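Local structure of phosphoribosylformylglycinamidine synthase 2 (Thermus thermophilus, 3VIU) at residues M37-P49 / E358-G370. The protein is a large enzyme of the PurM-like (AIR synthase-related) superfamily, built from two related halves and holding ADP and a magnesium ion in this crystal. Sequence-based numbering, arbitrary orientation.
Sequences MWSEHCAYKNSRP and EALAEAPTYVRVG. With ADP (adenosine-5'-diphosphate), chain B.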
loop_
_atom_site.group_PDB
_atom_site.type_symbol
_atom_site.label_atom_id
_atom_site.label_comp_id
_atom_site.label_asym_id
_atom_site.label_seq_id
_atom_site.Cartn_x
_atom_site.Cartn_y
_atom_site.Cartn_z
HETATM N N MSE A 37 20.888 12.495 1.814
HETATM C CA MSE A 37 20.884 11.215 2.519
HETATM C C MSE A 37 20.380 11.316 3.955
HETATM O O MSE A 37 19.920 10.330 4.527
HETATM C CB MSE A 37 22.283 10.595 2.508
HETATM C CG MSE A 37 22.713 10.078 1.142
HETATM SE SE MSE A 37 21.563 8.645 0.457
HETATM C CE MSE A 37 22.302 7.153 1.462
ATOM N N TRP A 38 20.458 12.512 4.529
ATOM C CA TRP A 38 20.016 12.741 5.897
ATOM C C TRP A 38 18.629 13.374 6.002
ATOM O O TRP A 38 18.160 13.681 7.098
ATOM C CB TRP A 38 21.053 13.596 6.627
ATOM C CG TRP A 38 22.185 12.786 7.172
ATOM C CD1 TRP A 38 22.643 11.589 6.696
ATOM C CD2 TRP A 38 22.991 13.097 8.317
ATOM N NE1 TRP A 38 23.677 11.133 7.476
ATOM C CE2 TRP A 38 23.913 12.041 8.477
ATOM C CE3 TRP A 38 23.023 14.169 9.223
ATOM C CZ2 TRP A 38 24.859 12.022 9.507
ATOM C CZ3 TRP A 38 23.965 14.149 10.245
ATOM C CH2 TRP A 38 24.870 13.081 10.377
ATOM N N SER A 39 17.977 13.575 4.860
ATOM C CA SER A 39 16.634 14.151 4.838
ATOM C C SER A 39 15.678 13.079 5.368
ATOM O O SER A 39 15.979 11.886 5.279
ATOM C CB SER A 39 16.240 14.540 3.405
ATOM O OG SER A 39 16.031 13.391 2.596
ATOM N N GLU A 40 14.534 13.485 5.910
ATOM C CA GLU A 40 13.600 12.504 6.456
ATOM C C GLU A 40 13.218 11.437 5.437
ATOM O O GLU A 40 13.044 10.275 5.791
ATOM C CB GLU A 40 12.324 13.181 6.970
ATOM C CG GLU A 40 11.429 12.244 7.782
ATOM C CD GLU A 40 11.950 11.997 9.190
ATOM O OE1 GLU A 40 11.581 10.964 9.795
ATOM O OE2 GLU A 40 12.716 12.843 9.700
ATOM N N HIS A 41 13.094 11.838 4.175
ATOM C CA HIS A 41 12.717 10.912 3.110
ATOM C C HIS A 41 13.615 9.684 3.085
ATOM O O HIS A 41 13.131 8.554 3.061
ATOM C CB HIS A 41 12.769 11.603 1.743
ATOM C CG HIS A 41 12.281 10.743 0.616
ATOM N ND1 HIS A 41 10.943 10.568 0.339
ATOM C CD2 HIS A 41 12.951 9.960 -0.263
ATOM C CE1 HIS A 41 10.808 9.714 -0.660
ATOM N NE2 HIS A 41 12.012 9.328 -1.043
ATOM N N CYS A 42 14.924 9.908 3.108
ATOM C CA CYS A 42 15.893 8.817 3.070
ATOM C C CYS A 42 16.319 8.261 4.425
ATOM O O CYS A 42 16.543 7.062 4.564
ATOM C CB CYS A 42 17.154 9.258 2.319
ATOM S SG CYS A 42 16.920 9.620 0.564
ATOM N N ALA A 43 16.421 9.124 5.425
ATOM C CA ALA A 43 16.889 8.694 6.735
ATOM C C ALA A 43 15.849 8.240 7.755
ATOM O O ALA A 43 16.199 7.506 8.684
ATOM C CB ALA A 43 17.762 9.795 7.348
ATOM N N TYR A 44 14.593 8.667 7.604
ATOM C CA TYR A 44 13.553 8.266 8.551
ATOM C C TYR A 44 13.966 8.647 9.976
ATOM O O TYR A 44 13.755 7.890 10.917
ATOM C CB TYR A 44 13.343 6.751 8.488
ATOM C CG TYR A 44 12.617 6.275 7.259
ATOM C CD1 TYR A 44 13.134 6.495 5.974
ATOM C CD2 TYR A 44 11.383 5.639 7.371
ATOM C CE1 TYR A 44 12.426 6.099 4.837
ATOM C CE2 TYR A 44 10.672 5.247 6.246
ATOM C CZ TYR A 44 11.191 5.480 4.987
ATOM O OH TYR A 44 10.452 5.103 3.894
ATOM N N LYS A 45 14.552 9.827 10.123
ATOM C CA LYS A 45 15.037 10.299 11.409
ATOM C C LYS A 45 14.047 10.328 12.576
ATOM O O LYS A 45 14.406 9.978 13.696
ATOM C CB LYS A 45 15.680 11.671 11.223
ATOM C CG LYS A 45 16.941 11.621 10.367
ATOM C CD LYS A 45 17.607 12.987 10.221
ATOM C CE LYS A 45 16.661 14.004 9.591
ATOM N NZ LYS A 45 17.363 15.255 9.200
ATOM N N ASN A 46 12.805 10.721 12.330
ATOM C CA ASN A 46 11.835 10.784 13.412
ATOM C C ASN A 46 10.962 9.552 13.584
ATOM O O ASN A 46 10.257 9.433 14.587
ATOM C CB ASN A 46 10.943 12.007 13.240
ATOM C CG ASN A 46 11.712 13.301 13.373
ATOM O OD1 ASN A 46 12.457 13.701 12.473
ATOM N ND2 ASN A 46 11.548 13.959 14.505
ATOM N N SER A 47 11.019 8.631 12.630
ATOM C CA SER A 47 10.190 7.430 12.686
ATOM C C SER A 47 10.899 6.141 13.076
ATOM O O SER A 47 10.262 5.236 13.608
ATOM C CB SER A 47 9.483 7.210 11.344
ATOM O OG SER A 47 10.421 6.953 10.316
ATOM N N ARG A 48 12.201 6.047 12.814
ATOM C CA ARG A 48 12.944 4.833 13.147
ATOM C C ARG A 48 12.766 4.362 14.590
ATOM O O ARG A 48 12.401 3.215 14.822
ATOM C CB ARG A 48 14.434 5.006 12.827
ATOM C CG ARG A 48 14.863 4.363 11.494
ATOM C CD ARG A 48 15.978 5.157 10.798
ATOM N NE ARG A 48 17.220 5.205 11.567
ATOM C CZ ARG A 48 18.230 6.034 11.313
ATOM N NH1 ARG A 48 18.153 6.895 10.306
ATOM N NH2 ARG A 48 19.323 6.001 12.064
ATOM N N PRO A 49 12.997 5.244 15.577
ATOM C CA PRO A 49 12.850 4.858 16.984
ATOM C C PRO A 49 11.513 4.189 17.313
ATOM O O PRO A 49 11.446 3.325 18.187
ATOM C CB PRO A 49 13.015 6.185 17.724
ATOM C CG PRO A 49 13.910 6.957 16.839
ATOM C CD PRO A 49 13.344 6.671 15.471
ATOM N N GLU A 358 29.024 4.395 6.606
ATOM C CA GLU A 358 28.213 4.500 7.820
ATOM C C GLU A 358 27.690 5.917 8.043
ATOM O O GLU A 358 26.535 6.113 8.417
ATOM C CB GLU A 358 29.020 4.090 9.051
ATOM C CG GLU A 358 28.188 4.110 10.321
ATOM C CD GLU A 358 29.023 4.057 11.579
ATOM O OE1 GLU A 358 29.717 5.054 11.873
ATOM O OE2 GLU A 358 28.984 3.020 12.271
ATOM N N ALA A 359 28.554 6.900 7.819
ATOM C CA ALA A 359 28.187 8.295 8.009
ATOM C C ALA A 359 27.013 8.690 7.127
ATOM O O ALA A 359 26.183 9.521 7.506
ATOM C CB ALA A 359 29.389 9.195 7.708
ATOM N N LEU A 360 26.944 8.074 5.952
ATOM C CA LEU A 360 25.894 8.374 4.992
ATOM C C LEU A 360 24.594 7.584 5.177
ATOM O O LEU A 360 23.514 8.102 4.907
ATOM C CB LEU A 360 26.443 8.156 3.578
ATOM C CG LEU A 360 26.170 9.247 2.544
ATOM C CD1 LEU A 360 26.354 10.639 3.147
ATOM C CD2 LEU A 360 27.109 9.046 1.381
ATOM N N ALA A 361 24.697 6.347 5.654
ATOM C CA ALA A 361 23.528 5.491 5.831
ATOM C C ALA A 361 22.912 5.483 7.225
ATOM O O ALA A 361 21.742 5.124 7.386
ATOM C CB ALA A 361 23.875 4.060 5.423
ATOM N N GLU A 362 23.687 5.860 8.234
ATOM C CA GLU A 362 23.181 5.860 9.602
ATOM C C GLU A 362 23.095 7.254 10.197
ATOM O O GLU A 362 23.934 7.648 11.007
ATOM C CB GLU A 362 24.055 4.970 10.483
ATOM C CG GLU A 362 23.997 3.495 10.100
ATOM C CD GLU A 362 24.816 2.609 11.027
ATOM O OE1 GLU A 362 24.565 2.635 12.256
ATOM O OE2 GLU A 362 25.710 1.885 10.529
ATOM N N ALA A 363 22.062 7.990 9.792
ATOM C CA ALA A 363 21.836 9.349 10.265
ATOM C C ALA A 363 21.217 9.372 11.664
ATOM O O ALA A 363 20.640 8.385 12.123
ATOM C CB ALA A 363 20.933 10.094 9.287
ATOM N N PRO A 364 21.327 10.514 12.357
ATOM C CA PRO A 364 20.778 10.676 13.708
ATOM C C PRO A 364 19.265 10.520 13.713
ATOM O O PRO A 364 18.601 10.876 12.743
ATOM C CB PRO A 364 21.185 12.099 14.086
ATOM C CG PRO A 364 22.381 12.380 13.199
ATOM C CD PRO A 364 21.988 11.750 11.902
ATOM N N THR A 365 18.724 9.976 14.800
ATOM C CA THR A 365 17.281 9.814 14.935
ATOM C C THR A 365 16.820 10.726 16.061
ATOM O O THR A 365 17.623 11.156 16.890
ATOM C CB THR A 365 16.879 8.361 15.269
ATOM O OG1 THR A 365 17.480 7.961 16.505
ATOM C CG2 THR A 365 17.314 7.425 14.149
ATOM N N TYR A 366 15.530 11.030 16.096
ATOM C CA TYR A 366 15.026 11.915 17.131
ATOM C C TYR A 366 13.803 11.375 17.863
ATOM O O TYR A 366 12.952 10.695 17.284
ATOM C CB TYR A 366 14.706 13.289 16.526
ATOM C CG TYR A 366 15.878 13.947 15.823
ATOM C CD1 TYR A 366 17.034 14.292 16.524
ATOM C CD2 TYR A 366 15.835 14.213 14.455
ATOM C CE1 TYR A 366 18.119 14.883 15.883
ATOM C CE2 TYR A 366 16.917 14.808 13.799
ATOM C CZ TYR A 366 18.055 15.139 14.521
ATOM O OH TYR A 366 19.122 15.729 13.886
ATOM N N VAL A 367 13.737 11.673 19.154
ATOM C CA VAL A 367 12.617 11.256 19.975
ATOM C C VAL A 367 11.969 12.528 20.495
ATOM O O VAL A 367 12.662 13.484 20.848
ATOM C CB VAL A 367 13.077 10.385 21.157
ATOM C CG1 VAL A 367 11.998 10.336 22.223
ATOM C CG2 VAL A 367 13.383 8.976 20.664
ATOM N N ARG A 368 10.642 12.544 20.522
ATOM C CA ARG A 368 9.913 13.708 21.001
ATOM C C ARG A 368 8.847 13.295 21.986
ATOM O O ARG A 368 8.660 12.108 22.261
ATOM C CB ARG A 368 9.245 14.440 19.835
ATOM C CG ARG A 368 10.197 15.228 18.966
ATOM C CD ARG A 368 9.592 15.503 17.602
ATOM N NE ARG A 368 10.510 16.230 16.733
ATOM C CZ ARG A 368 11.763 15.859 16.494
ATOM N NH1 ARG A 368 12.245 14.768 17.066
ATOM N NH2 ARG A 368 12.532 16.569 15.677
ATOM N N VAL A 369 8.152 14.290 22.521
ATOM C CA VAL A 369 7.067 14.041 23.451
ATOM C C VAL A 369 5.784 14.417 22.734
ATOM O O VAL A 369 5.548 15.583 22.419
ATOM C CB VAL A 369 7.204 14.878 24.742
ATOM C CG1 VAL A 369 8.361 14.347 25.580
ATOM C CG2 VAL A 369 7.425 16.348 24.394
ATOM N N GLY A 370 4.971 13.410 22.443
ATOM C CA GLY A 370 3.722 13.667 21.768
ATOM C C GLY A 370 2.652 14.092 22.750
ATOM O O GLY A 370 2.725 13.799 23.943
HETATM P PB ADP B . 13.122 2.951 -1.445
HETATM O O1B ADP B . 13.664 4.329 -1.283
HETATM O O2B ADP B . 11.576 3.037 -1.888
HETATM O O3B ADP B . 14.029 2.152 -2.621
HETATM P PA ADP B . 13.247 3.097 1.277
HETATM O O1A ADP B . 14.648 3.502 1.579
HETATM O O2A ADP B . 12.364 4.430 1.011
HETATM O O3A ADP B . 13.232 2.115 -0.039
HETATM O "O5'" ADP B . 12.560 2.296 2.524
HETATM C "C5'" ADP B . 13.545 2.062 3.549
HETATM C "C4'" ADP B . 13.498 0.615 4.121
HETATM O "O4'" ADP B . 12.790 0.581 5.402
HETATM C "C3'" ADP B . 12.767 -0.409 3.216
HETATM O "O3'" ADP B . 13.375 -1.699 3.362
HETATM C "C2'" ADP B . 11.329 -0.370 3.733
HETATM O "O2'" ADP B . 10.613 -1.572 3.438
HETATM C "C1'" ADP B . 11.509 -0.121 5.233
HETATM N N9 ADP B . 10.402 0.671 5.787
HETATM C C8 ADP B . 10.215 2.017 5.644
HETATM N N7 ADP B . 9.135 2.396 6.265
HETATM C C5 ADP B . 8.556 1.325 6.847
HETATM C C6 ADP B . 7.395 1.117 7.636
HETATM N N6 ADP B . 6.568 2.177 7.962
HETATM N N1 ADP B . 7.114 -0.134 8.060
HETATM C C2 ADP B . 7.903 -1.176 7.754
HETATM N N3 ADP B . 9.004 -1.022 7.015
HETATM C C4 ADP B . 9.363 0.194 6.548
HETATM O O HOH W 1 20.432 7.501 5.170
#
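Ala363 and Pro364 lie side by side over one face of the Trp38 indole, each above a different ring. CB of Ala363 stands 3.4 Å from the centroid of the five-membered ring, 9° off its normal, and CD of Pro364 is placed similarly over the six-membered ring, making two CH-pi contacts. The indole edge is fixed as well: Trp38 NE1 donates to Ala359 O (3.0 Å) in the plane of that carbonyl, in the last turn of helix 357-361. CB of Ala363 also meets CB of Ala43 at 3.7 Å, while selenomethionine Met37 crosses Leu360 at about a right angle, CG against CG. A water donates to both Met37 O and Leu360 O. In this PurM-like protein the contact ties the N-terminal linker region to the chain that runs on from edge strand 350-356 through helix 357-361; helix 12-22 packs on Trp38 and Pro364, and Tyr44, on the linker side, reaches the ADP pocket. Farther along, Tyr366 N donates to Lys45 O (2.9 Å), and the lysine chain runs beside the tyrosine ring in the same direction, both ends meeting Glu14. Pro49 CG rests on Thr365 CB at 3.6 Å. At the polar edge, the Arg48 chain bends at chi2 and again at chi3 (63°), bringing NH1 to Ala43 O (2.6 Å) and NH2 to Ala363 O (2.7 Å), both as hydrogen bonds; one guanidinium thus bridges carbonyls of both segments, with Thr365 CG2 over its face.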